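PDB 2ZZJ: glucuronan lyase A from Trichoderma reesei, which probably cleaves beta-1,4-linked glucuronan within the chain by a lyase reaction, on a beta-jelly-roll scaffold that binds a calcium ion. Local coordinates for residues T145-G149 with A150-V154; Y200-S203 with W204-G208. All blocks are in the same frame, centred on the assembly; numbering follows the deposited sequence.

Interaction 1 of 2, residues T145-G149 with A150-V154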
loop_
_atom_site.group_PDB
_atom_site.type_symbol
_atom_site.label_atom_id
_atom_site.label_comp_id
_atom_site.label_asym_id
_atom_site.label_seq_id
_atom_site.Cartn_x
_atom_site.Cartn_y
_atom_site.Cartn_z
ATOM N N THR A 145 -7.249 -12.449 -7.988
ATOM C CA THR A 145 -7.171 -11.985 -9.366
ATOM C C THR A 145 -7.776 -10.586 -9.470
ATOM O O THR A 145 -8.902 -10.312 -8.996
ATOM C CB THR A 145 -7.930 -12.964 -10.317
ATOM O OG1 THR A 145 -7.363 -14.263 -10.151
ATOM C CG2 THR A 145 -7.744 -12.546 -11.732
ATOM N N VAL A 146 -7.023 -9.694 -10.090
ATOM C CA VAL A 146 -7.427 -8.316 -10.189
ATOM C C VAL A 146 -7.800 -7.982 -11.628
ATOM O O VAL A 146 -6.940 -8.064 -12.533
ATOM C CB VAL A 146 -6.277 -7.356 -9.704
ATOM C CG1 VAL A 146 -6.738 -5.947 -9.772
ATOM C CG2 VAL A 146 -5.823 -7.708 -8.280
ATOM N N SER A 147 -9.055 -7.622 -11.832
ATOM C CA SER A 147 -9.537 -7.146 -13.119
ATOM C C SER A 147 -9.243 -5.668 -13.339
ATOM O O SER A 147 -9.332 -4.851 -12.421
ATOM C CB SER A 147 -11.036 -7.403 -13.254
ATOM O OG SER A 147 -11.757 -6.608 -12.319
ATOM N N ALA A 148 -8.881 -5.323 -14.561
ATOM C CA ALA A 148 -8.665 -3.927 -14.917
ATOM C C ALA A 148 -9.977 -3.178 -15.139
ATOM O O ALA A 148 -11.005 -3.787 -15.483
ATOM C CB ALA A 148 -7.773 -3.839 -16.190
ATOM N N GLY A 149 -9.952 -1.855 -14.978
ATOM C CA GLY A 149 -11.101 -1.011 -15.292
ATOM C C GLY A 149 -12.307 -1.154 -14.384
ATOM O O GLY A 149 -13.388 -0.634 -14.716
ATOM N N ALA A 150 -12.105 -1.769 -13.214
ATOM C CA ALA A 150 -13.153 -1.970 -12.226
ATOM C C ALA A 150 -12.678 -1.557 -10.827
ATOM O O ALA A 150 -11.554 -1.885 -10.445
ATOM C CB ALA A 150 -13.553 -3.457 -12.207
ATOM N N TRP A 151 -13.557 -0.921 -10.051
ATOM C CA TRP A 151 -13.230 -0.591 -8.641
ATOM C C TRP A 151 -13.161 -1.851 -7.800
ATOM O O TRP A 151 -14.134 -2.654 -7.756
ATOM C CB TRP A 151 -14.259 0.358 -8.038
ATOM C CG TRP A 151 -14.091 1.761 -8.526
ATOM C CD1 TRP A 151 -14.801 2.400 -9.518
ATOM C CD2 TRP A 151 -13.123 2.682 -8.059
ATOM N NE1 TRP A 151 -14.334 3.683 -9.668
ATOM C CE2 TRP A 151 -13.302 3.883 -8.779
ATOM C CE3 TRP A 151 -12.098 2.607 -7.095
ATOM C CZ2 TRP A 151 -12.500 5.007 -8.561
ATOM C CZ3 TRP A 151 -11.315 3.716 -6.873
ATOM C CH2 TRP A 151 -11.517 4.908 -7.610
ATOM N N HIS A 152 -12.041 -2.034 -7.121
ATOM C CA HIS A 152 -11.863 -3.109 -6.145
ATOM C C HIS A 152 -11.746 -2.539 -4.741
ATOM O O HIS A 152 -11.373 -1.403 -4.591
ATOM C CB HIS A 152 -10.614 -3.910 -6.481
ATOM C CG HIS A 152 -10.696 -4.555 -7.830
ATOM N ND1 HIS A 152 -11.625 -5.538 -8.127
ATOM C CD2 HIS A 152 -9.978 -4.352 -8.960
ATOM C CE1 HIS A 152 -11.474 -5.906 -9.389
ATOM N NE2 HIS A 152 -10.464 -5.223 -9.913
ATOM N N ARG A 153 -12.103 -3.335 -3.737
ATOM C CA ARG A 153 -12.214 -2.862 -2.391
ATOM C C ARG A 153 -11.427 -3.789 -1.506
ATOM O O ARG A 153 -11.674 -5.011 -1.488
ATOM C CB ARG A 153 -13.700 -2.835 -1.936
ATOM C CG ARG A 153 -14.595 -1.846 -2.724
ATOM C CD ARG A 153 -15.188 -2.455 -4.016
ATOM N NE ARG A 153 -16.045 -3.620 -3.770
ATOM C CZ ARG A 153 -16.302 -4.561 -4.692
ATOM N NH1 ARG A 153 -15.756 -4.481 -5.916
ATOM N NH2 ARG A 153 -17.083 -5.594 -4.390
ATOM N N VAL A 154 -10.504 -3.203 -0.740
ATOM C CA VAL A 154 -9.536 -3.961 0.051
ATOM C C VAL A 154 -9.766 -3.589 1.505
ATOM O O VAL A 154 -9.912 -2.390 1.830
ATOM C CB VAL A 154 -8.058 -3.614 -0.330
ATOM C CG1 VAL A 154 -7.060 -4.296 0.624
ATOM C CG2 VAL A 154 -7.750 -3.998 -1.788
HETATM O O HOH W 1 -9.185 -2.367 -11.549
#

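Interaction 2 of 2, residues Y200-S203 with W204-G208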
loop_
_atom_site.group_PDB
_atom_site.type_symbol
_atom_site.label_atom_id
_atom_site.label_comp_id
_atom_site.label_asym_id
_atom_site.label_seq_id
_atom_site.Cartn_x
_atom_site.Cartn_y
_atom_site.Cartn_z
ATOM N N TYR A 200 3.206 3.197 -6.871
ATOM C CA TYR A 200 4.653 3.203 -6.678
ATOM C C TYR A 200 5.275 2.163 -7.593
ATOM O O TYR A 200 5.183 0.951 -7.355
ATOM C CB TYR A 200 4.987 2.985 -5.192
ATOM C CG TYR A 200 6.447 2.678 -4.884
ATOM C CD1 TYR A 200 7.472 3.293 -5.608
ATOM C CD2 TYR A 200 6.797 1.849 -3.821
ATOM C CE1 TYR A 200 8.819 3.040 -5.310
ATOM C CE2 TYR A 200 8.146 1.565 -3.522
ATOM C CZ TYR A 200 9.139 2.191 -4.267
ATOM O OH TYR A 200 10.467 1.943 -4.002
ATOM N N ALA A 201 5.845 2.631 -8.689
ATOM C CA ALA A 201 6.292 1.710 -9.728
ATOM C C ALA A 201 7.678 1.259 -9.362
ATOM O O ALA A 201 8.668 1.743 -9.916
ATOM C CB ALA A 201 6.238 2.396 -11.100
ATOM N N ASN A 202 7.759 0.369 -8.381
ATOM C CA ASN A 202 9.050 0.056 -7.763
ATOM C C ASN A 202 10.002 -0.802 -8.629
ATOM O O ASN A 202 11.235 -0.633 -8.609
ATOM C CB ASN A 202 8.887 -0.520 -6.346
ATOM C CG ASN A 202 7.960 -1.724 -6.268
ATOM O OD1 ASN A 202 7.089 -1.926 -7.096
ATOM N ND2 ASN A 202 8.105 -2.489 -5.203
ATOM N N SER A 203 9.429 -1.717 -9.399
ATOM C CA SER A 203 10.244 -2.584 -10.254
ATOM C C SER A 203 10.963 -1.823 -11.360
ATOM O O SER A 203 12.027 -2.288 -11.832
ATOM C CB SER A 203 9.402 -3.709 -10.852
ATOM O OG SER A 203 9.120 -4.695 -9.873
ATOM N N TRP A 204 10.402 -0.682 -11.789
ATOM C CA TRP A 204 11.044 0.147 -12.799
ATOM C C TRP A 204 12.443 0.551 -12.313
ATOM O O TRP A 204 13.425 0.441 -13.064
ATOM C CB TRP A 204 10.225 1.413 -13.112
ATOM C CG TRP A 204 8.987 1.212 -13.907
ATOM C CD1 TRP A 204 8.559 0.037 -14.501
ATOM C CD2 TRP A 204 8.030 2.220 -14.286
ATOM N NE1 TRP A 204 7.394 0.265 -15.198
ATOM C CE2 TRP A 204 7.043 1.584 -15.078
ATOM C CE3 TRP A 204 7.888 3.590 -14.000
ATOM C CZ2 TRP A 204 5.935 2.262 -15.589
ATOM C CZ3 TRP A 204 6.783 4.271 -14.520
ATOM C CH2 TRP A 204 5.815 3.596 -15.311
ATOM N N HIS A 205 12.539 0.988 -11.060
ATOM C CA HIS A 205 13.836 1.339 -10.482
ATOM C C HIS A 205 14.627 0.090 -10.072
ATOM O O HIS A 205 15.767 -0.081 -10.492
ATOM C CB HIS A 205 13.656 2.284 -9.290
ATOM C CG HIS A 205 14.874 2.402 -8.434
ATOM N ND1 HIS A 205 15.198 1.469 -7.470
ATOM C CD2 HIS A 205 15.858 3.332 -8.410
ATOM C CE1 HIS A 205 16.330 1.828 -6.886
ATOM N NE2 HIS A 205 16.749 2.951 -7.440
ATOM N N ASP A 206 14.016 -0.783 -9.270
ATOM C CA ASP A 206 14.704 -1.943 -8.731
ATOM C C ASP A 206 15.306 -2.829 -9.828
ATOM O O ASP A 206 16.377 -3.412 -9.627
ATOM C CB ASP A 206 13.784 -2.770 -7.837
ATOM C CG ASP A 206 13.228 -1.979 -6.640
ATOM O OD1 ASP A 206 13.681 -0.846 -6.358
ATOM O OD2 ASP A 206 12.316 -2.507 -5.967
ATOM N N ASP A 207 14.643 -2.911 -10.980
ATOM C CA ASP A 207 15.054 -3.867 -12.009
ATOM C C ASP A 207 15.996 -3.253 -13.038
ATOM O O ASP A 207 16.665 -3.983 -13.779
ATOM C CB ASP A 207 13.855 -4.465 -12.738
ATOM C CG ASP A 207 13.012 -5.375 -11.868
ATOM O OD1 ASP A 207 13.364 -5.664 -10.693
ATOM O OD2 ASP A 207 11.966 -5.808 -12.395
ATOM N N GLY A 208 16.016 -1.928 -13.104
ATOM C CA GLY A 208 16.833 -1.206 -14.065
ATOM C C GLY A 208 16.205 -1.035 -15.434
ATOM O O GLY A 208 16.848 -0.519 -16.353
HETATM O O HOH W 2 11.912 1.558 -6.404
HETATM O O HOH W 3 10.808 -1.895 -3.771
HETATM O O HOH W 4 11.233 -6.022 -9.056
#

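Interaction 1 of 2, residues T145-G149 with A150-V154
With CG of His-152 set beside its own backbone N (chi1 -61°), the imidazole reaches back across the turn to the Ser-147 backbone, while Val-146 extends CG1 opposite its backbone nitrogen (chi1 -178°) to meet the same ring. The example illustrates how a side chain on strand 152-160 can tie down the loop before it. NE2 of His-152 donates to the carbonyl O of Ser-147 at 2.8 Å, with an N-H...O angle of 158°. The bond is well formed on both sides: the oxygen lies close to the imidazole plane, and the nitrogen lies in the carbonyl plane on a lone pair. Beside it, Ser-147 OG stands 3.0 Å from His-152 CE1, and Val-146 CG1 approaches CD2 of that ring obliquely at 3.7 Å. The Ser-147 carbonyl O also accepts a bond from a water at 2.6 Å, and this water donates a second one, 2.7 Å long, to the carbonyl O of Ala-150, bridging the turn. The methyl of Ala-150 packs alongside, its CB 3.6 Å from Ser-147 OG. Gly-149, with positive phi, turns the chain between them. Beyond the turn, His-152 ND1 is bonded to Asp-173 OD2 and Phe-172 stacks on the imidazole, while backbone bonds join Gly-149 to Leu-76 and His-152 to Phe-74. Both ring nitrogens of this buried histidine thus have partners, which fixes the rotation of the ring and lets one side chain link the loop to an acidic group beyond it. A carbonyl at NE2 and a carboxylate at ND1 would be expected to stabilise a positive charge on the imidazole.

Interaction 2 of 2, residues Y200-S203 with W204-G208
Helix 202-207, less than two turns long, is entered through an inverse gamma turn centred on Ala-201, whose methyl packs against Trp-204 of the helix. CG of Trp-204 lies beside its backbone N, anti to the carbonyl carbon (chi1 -73°), and this brings a face of the indole to the Ala-201 methyl. The result is a CH-pi contact, CB of Ala-201 lying 3.8 Å from the centroid of the six-membered ring and 22° off its normal. Trp-204 NE1 bonds to Tyr-87 OH, and Tyr-52 and Tyr-44 meet the indole edge-to-face. Replacing Trp-204 with an alanine would probably leave the Tyr-87 hydroxyl without this donor and open a gap between the Ala-201 methyl and the tyrosines. Along the backbone, Asp-206 N donates to Asn-202 O at 2.9 Å and Asp-207 N to Ser-203 O at 2.8 Å. Solvent joins the polar side chains: one water links Tyr-200 OH to Asp-206 OD1, a second takes a bond from Asn-202 ND2 and gives one to Asp-206 OD2, and a third connects Ser-203 OG with Asp-207 OD1. Outside the helix, Ser-86 binds both Asn-202 OD1 and Ser-203 OG, and Gln-85 holds Asp-207 OD2. Asp-206 is gripped further by its neighbour, for His-205 ND1 donates to the anti lone pair of Asp-206 OD1 at 3.0 Å, with the oxygen close to the imidazole plane.

In the fold
Both contacts are local and partly buried, interaction 1 in a loop between strands and interaction 2 in a short helix. The loop runs from strand 135-145 of one sheet to strand 152-160 of the other; the helix follows strand 199-200, in the same sheet as 135-145. Their centres are 22 Å apart and their nearest atoms about 14 Å, so they do not touch. In interaction 1 a buried imidazole supplies the principal tie, to a backbone carbonyl. Interaction 2 divides its chemistry between a buried indole packed among aromatic residues and exposed carboxylates joined through water. The calcium site lies nearer interaction 1, while interaction 2 is away from it.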